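Local coordinates for protein acetyl-CoA acetyltransferase (Bacillus anthracis, PDB 3SS6) that probably catalyses the thiolase reaction, the reversible condensation of two acetyl-CoA molecules to acetoacetyl-CoA and free coenzyme A, at residues V34-E39 with Q200-T205; T10-S15 with A256-M261. All coordinates share one frame; numbering follows the deposited sequence.

Interaction 1 of 2, residues V34-E39 with Q200-T205; sequences VPVLQE and QIVPIT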
# COMPACT_ATOMS: atom_id res chain seq x y z
N VAL A 34 1.12 -14.53 25.32
CA VAL A 34 1.27 -15.95 25.62
C VAL A 34 2.13 -16.30 26.85
O VAL A 34 1.65 -16.97 27.76
CB VAL A 34 1.72 -16.76 24.37
CG1 VAL A 34 2.30 -18.11 24.79
CG2 VAL A 34 0.54 -16.95 23.40
N PRO A 35 3.39 -15.84 26.90
CA PRO A 35 4.23 -16.28 28.03
C PRO A 35 3.76 -15.73 29.37
O PRO A 35 4.01 -16.35 30.42
CB PRO A 35 5.63 -15.74 27.68
CG PRO A 35 5.38 -14.66 26.66
CD PRO A 35 4.14 -15.04 25.91
N VAL A 36 3.10 -14.58 29.33
CA VAL A 36 2.58 -13.96 30.55
C VAL A 36 1.32 -14.69 31.03
O VAL A 36 1.14 -14.91 32.24
CB VAL A 36 2.35 -12.45 30.33
CG1 VAL A 36 1.86 -11.80 31.61
CG2 VAL A 36 3.65 -11.79 29.89
N LEU A 37 0.45 -15.08 30.09
CA LEU A 37 -0.68 -15.94 30.42
C LEU A 37 -0.18 -17.23 31.07
O LEU A 37 -0.72 -17.67 32.08
CB LEU A 37 -1.45 -16.31 29.16
CG LEU A 37 -2.28 -15.19 28.55
CD1 LEU A 37 -2.83 -15.64 27.20
CD2 LEU A 37 -3.41 -14.76 29.49
N GLN A 38 0.83 -17.84 30.46
CA GLN A 38 1.36 -19.10 30.97
C GLN A 38 1.90 -18.99 32.39
O GLN A 38 1.59 -19.83 33.25
CB GLN A 38 2.42 -19.66 30.02
CG GLN A 38 1.84 -20.09 28.68
CD GLN A 38 2.91 -20.43 27.65
OE1 GLN A 38 4.00 -19.87 27.67
NE2 GLN A 38 2.59 -21.35 26.74
N GLU A 39 2.69 -17.96 32.65
CA GLU A 39 3.29 -17.79 33.97
C GLU A 39 2.22 -17.42 34.99
O GLU A 39 2.27 -17.88 36.13
CB GLU A 39 4.41 -16.75 33.94
CG GLU A 39 5.09 -16.52 35.30
CD GLU A 39 5.84 -17.75 35.82
OE1 GLU A 39 6.18 -18.66 35.03
OE2 GLU A 39 6.10 -17.79 37.05
N GLN A 200 7.49 -9.59 39.76
CA GLN A 200 6.32 -9.42 38.90
C GLN A 200 6.62 -9.57 37.41
O GLN A 200 5.70 -9.79 36.63
CB GLN A 200 5.66 -8.06 39.15
CG GLN A 200 6.44 -6.87 38.56
CD GLN A 200 5.97 -5.54 39.12
OE1 GLN A 200 5.47 -4.69 38.38
NE2 GLN A 200 6.13 -5.36 40.43
N ILE A 201 7.88 -9.47 37.02
CA ILE A 201 8.24 -9.48 35.59
C ILE A 201 8.47 -10.89 35.07
O ILE A 201 9.16 -11.70 35.71
CB ILE A 201 9.47 -8.58 35.29
CG1 ILE A 201 9.06 -7.11 35.33
CG2 ILE A 201 10.06 -8.91 33.91
CD1 ILE A 201 10.23 -6.12 35.21
N VAL A 202 7.86 -11.17 33.93
CA VAL A 202 8.04 -12.42 33.20
C VAL A 202 8.91 -12.12 31.98
O VAL A 202 8.52 -11.34 31.12
CB VAL A 202 6.69 -12.92 32.68
CG1 VAL A 202 6.84 -14.20 31.88
CG2 VAL A 202 5.70 -13.11 33.84
N PRO A 203 10.10 -12.73 31.90
CA PRO A 203 10.96 -12.45 30.75
C PRO A 203 10.35 -12.99 29.46
O PRO A 203 9.70 -14.04 29.46
CB PRO A 203 12.25 -13.19 31.08
CG PRO A 203 11.85 -14.23 32.08
CD PRO A 203 10.76 -13.61 32.89
N ILE A 204 10.55 -12.26 28.37
CA ILE A 204 10.02 -12.67 27.09
C ILE A 204 11.18 -13.12 26.22
O ILE A 204 12.18 -12.41 26.13
CB ILE A 204 9.33 -11.50 26.37
CG1 ILE A 204 8.27 -10.85 27.29
CG2 ILE A 204 8.74 -11.94 25.02
CD1 ILE A 204 7.10 -11.77 27.63
N THR A 205 11.06 -14.29 25.59
CA THR A 205 12.10 -14.75 24.68
C THR A 205 11.64 -14.44 23.26
O THR A 205 10.60 -14.92 22.83
CB THR A 205 12.39 -16.26 24.84
OG1 THR A 205 12.90 -16.52 26.15
CG2 THR A 205 13.42 -16.72 23.80

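Interaction 2 of 2, residues T10-S15 with A256-M261; sequences TAAVRS and AVLVLM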
# COMPACT_ATOMS: atom_id res chain seq x y z
N THR A 10 -5.02 -13.97 42.65
CA THR A 10 -4.01 -14.92 43.15
C THR A 10 -2.64 -14.84 42.48
O THR A 10 -1.67 -15.45 42.96
CB THR A 10 -4.53 -16.37 43.07
OG1 THR A 10 -4.81 -16.71 41.71
CG2 THR A 10 -5.80 -16.53 43.91
N ALA A 11 -2.56 -14.12 41.37
CA ALA A 11 -1.29 -13.89 40.68
C ALA A 11 -1.41 -12.59 39.91
O ALA A 11 -2.51 -12.21 39.51
CB ALA A 11 -0.96 -15.04 39.71
N ALA A 12 -0.28 -11.92 39.73
CA ALA A 12 -0.27 -10.65 39.01
C ALA A 12 1.12 -10.48 38.42
O ALA A 12 2.09 -10.25 39.15
CB ALA A 12 -0.59 -9.50 39.96
N VAL A 13 1.22 -10.61 37.10
CA VAL A 13 2.52 -10.59 36.44
C VAL A 13 2.48 -9.76 35.17
O VAL A 13 1.40 -9.47 34.65
CB VAL A 13 3.01 -12.01 36.10
CG1 VAL A 13 3.37 -12.77 37.38
CG2 VAL A 13 1.97 -12.77 35.29
N ARG A 14 3.65 -9.39 34.65
CA ARG A 14 3.69 -8.59 33.43
C ARG A 14 4.97 -8.84 32.67
O ARG A 14 5.95 -9.29 33.24
CB ARG A 14 3.60 -7.10 33.78
CG ARG A 14 4.80 -6.59 34.62
CD ARG A 14 4.68 -5.07 34.81
NE ARG A 14 5.78 -4.41 35.53
CZ ARG A 14 6.90 -3.94 34.95
NH1 ARG A 14 7.12 -4.12 33.65
NH2 ARG A 14 7.80 -3.30 35.69
N SER A 15 4.96 -8.56 31.37
CA SER A 15 6.23 -8.53 30.64
C SER A 15 6.98 -7.28 31.09
O SER A 15 6.38 -6.37 31.68
CB SER A 15 5.96 -8.44 29.13
OG SER A 15 5.42 -7.17 28.78
N ALA A 256 0.23 -7.71 30.49
CA ALA A 256 0.09 -7.85 31.94
C ALA A 256 -1.17 -8.64 32.24
O ALA A 256 -2.21 -8.41 31.62
CB ALA A 256 0.05 -6.48 32.61
N VAL A 257 -1.09 -9.56 33.20
CA VAL A 257 -2.15 -10.54 33.39
C VAL A 257 -2.34 -10.80 34.89
O VAL A 257 -1.37 -10.89 35.63
CB VAL A 257 -1.74 -11.88 32.71
CG1 VAL A 257 -2.72 -12.97 32.99
CG2 VAL A 257 -1.60 -11.69 31.18
N LEU A 258 -3.60 -10.89 35.32
CA LEU A 258 -3.92 -11.31 36.69
C LEU A 258 -4.70 -12.61 36.62
O LEU A 258 -5.42 -12.86 35.66
CB LEU A 258 -4.79 -10.27 37.39
CG LEU A 258 -4.20 -8.95 37.88
CD1 LEU A 258 -3.60 -8.15 36.72
CD2 LEU A 258 -5.32 -8.18 38.56
N VAL A 259 -4.58 -13.43 37.67
CA VAL A 259 -5.50 -14.56 37.83
C VAL A 259 -6.48 -14.16 38.93
O VAL A 259 -6.07 -13.78 40.03
CB VAL A 259 -4.77 -15.87 38.23
CG1 VAL A 259 -5.79 -16.98 38.49
CG2 VAL A 259 -3.77 -16.28 37.14
N LEU A 260 -7.77 -14.21 38.60
CA LEU A 260 -8.81 -13.84 39.55
C LEU A 260 -9.71 -15.04 39.79
O LEU A 260 -9.94 -15.85 38.89
CB LEU A 260 -9.65 -12.68 39.00
CG LEU A 260 -8.90 -11.39 38.68
CD1 LEU A 260 -8.48 -11.32 37.18
CD2 LEU A 260 -9.76 -10.20 39.03
N MET A 261 -10.26 -15.15 41.01
CA MET A 261 -11.22 -16.21 41.28
C MET A 261 -12.12 -15.79 42.44
O MET A 261 -11.88 -14.76 43.07
CB MET A 261 -10.49 -17.53 41.60
CG MET A 261 -9.66 -17.49 42.88
SD MET A 261 -8.76 -19.04 43.16
CE MET A 261 -7.61 -19.00 41.77

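Interaction 1 of 2, residues V34-E39 with Q200-T205
The carbonyl oxygen of Pro35 accepts the helical bond from Glu39 N, with Glu39 N and Pro35 O 3.1 Å apart, and a methyl of Val202 also packs against it, with Val202 CG1 3.8 Å from Pro35 O. The other methyl, Val202 CG2, rests on the aliphatic stem of Glu39, 3.8 Å from Glu39 CG. Glu39 offers this stem because CG stands anti to the backbone N (chi1 -180°) and the chain then bends at chi2. Its carboxylate forms a salt bridge through OE2 to Arg43 one turn further along the helix, while the methylenes CB and CG meet the valine; a bound potassium ion lies about 7 Å from the Glu39 side chain. In the thiolase N-terminal domain, helix 29-43 lies on the face of the central sheet that carries Val13 and Val257, and the loop 200-203 runs past its flank into strand 204-207. Ile204 completes the packing with its terminal methyl: CD1 reaches Pro35 CG at 3.5 Å, the two side chains crossing at about a right angle. The same CD1 lies 4.1 Å from Val36 CG2. A bend in the isoleucine chain (chi2 -65°) turns CD1 to these two residues. Val36 CG2 also approaches Val202 CB, at 4.3 Å, and Leu24 also touches the Ile204 side chain.

Interaction 2 of 2, residues T10-S15 with A256-M261
Val13 and Val257 exchange a pair of straight backbone hydrogen bonds, Val13 N to Val257 O at 3.0 Å and Val257 N to Val13 O at 2.9 Å, making Val13 and Val257 an antiparallel hydrogen-bonded pair. Strands 7-19 and 252-262 are neighbours in the central mixed sheet of the thiolase fold, and their segments run at 172° to each other. Toward the start of strand 7-19 the pattern shifts: Val259 O takes the N-H of Thr10 (Thr10 N to Val259 O 2.8 Å), whereas Ala11 O receives Val259 N from above the carbonyl plane. Thr10 and Ala11 both face Val259, and Thr10 has a near-helical backbone, consistent with a beta bulge; Ala11 N, buried here, has no partner in the model. A bound potassium ion lies about 4 Å from the Ala11 side chain. Ala11, Val13, Val257 and Val259 share one face, where Ala11 CB meets Val259 CG2 at 4.0 Å and helix 29-43 covers Val13 and Val257. On the other face, under helix 352-370, Arg14 CB touches Ala256 CB at 3.8 Å; the arginine then extends away to a salt bridge with Asp218. Thr10 OG1, hydrogen-bonded to Gly44 O, lies 3.4 Å from Val259 CG1. Met261, bent at its last torsion (chi3 67°), crosses the threonine at about a right angle and sets its CE 3.7 Å from Thr10 CG2.

From the N terminus the chain first lays down strand 7-19 and then helix 29-43, which packs over it. Interaction 1 closes a loop of 160 residues when 200-205 returns to the flank of that helix; interaction 2 closes the larger loop of 240 residues when 256-261 pairs with 10-15, so interaction 1 is nested inside it. Their centres lie 10 Å apart and the two meet directly. Gln200 and Val202 form probable backbone hydrogen bonds with Arg14, on strand 7-19, and Val36 CG1 packs 3.5 Å from Val257 CG2. Together they tie helix 29-43, loop 200-203 and two sheet strands of the N-terminal domain.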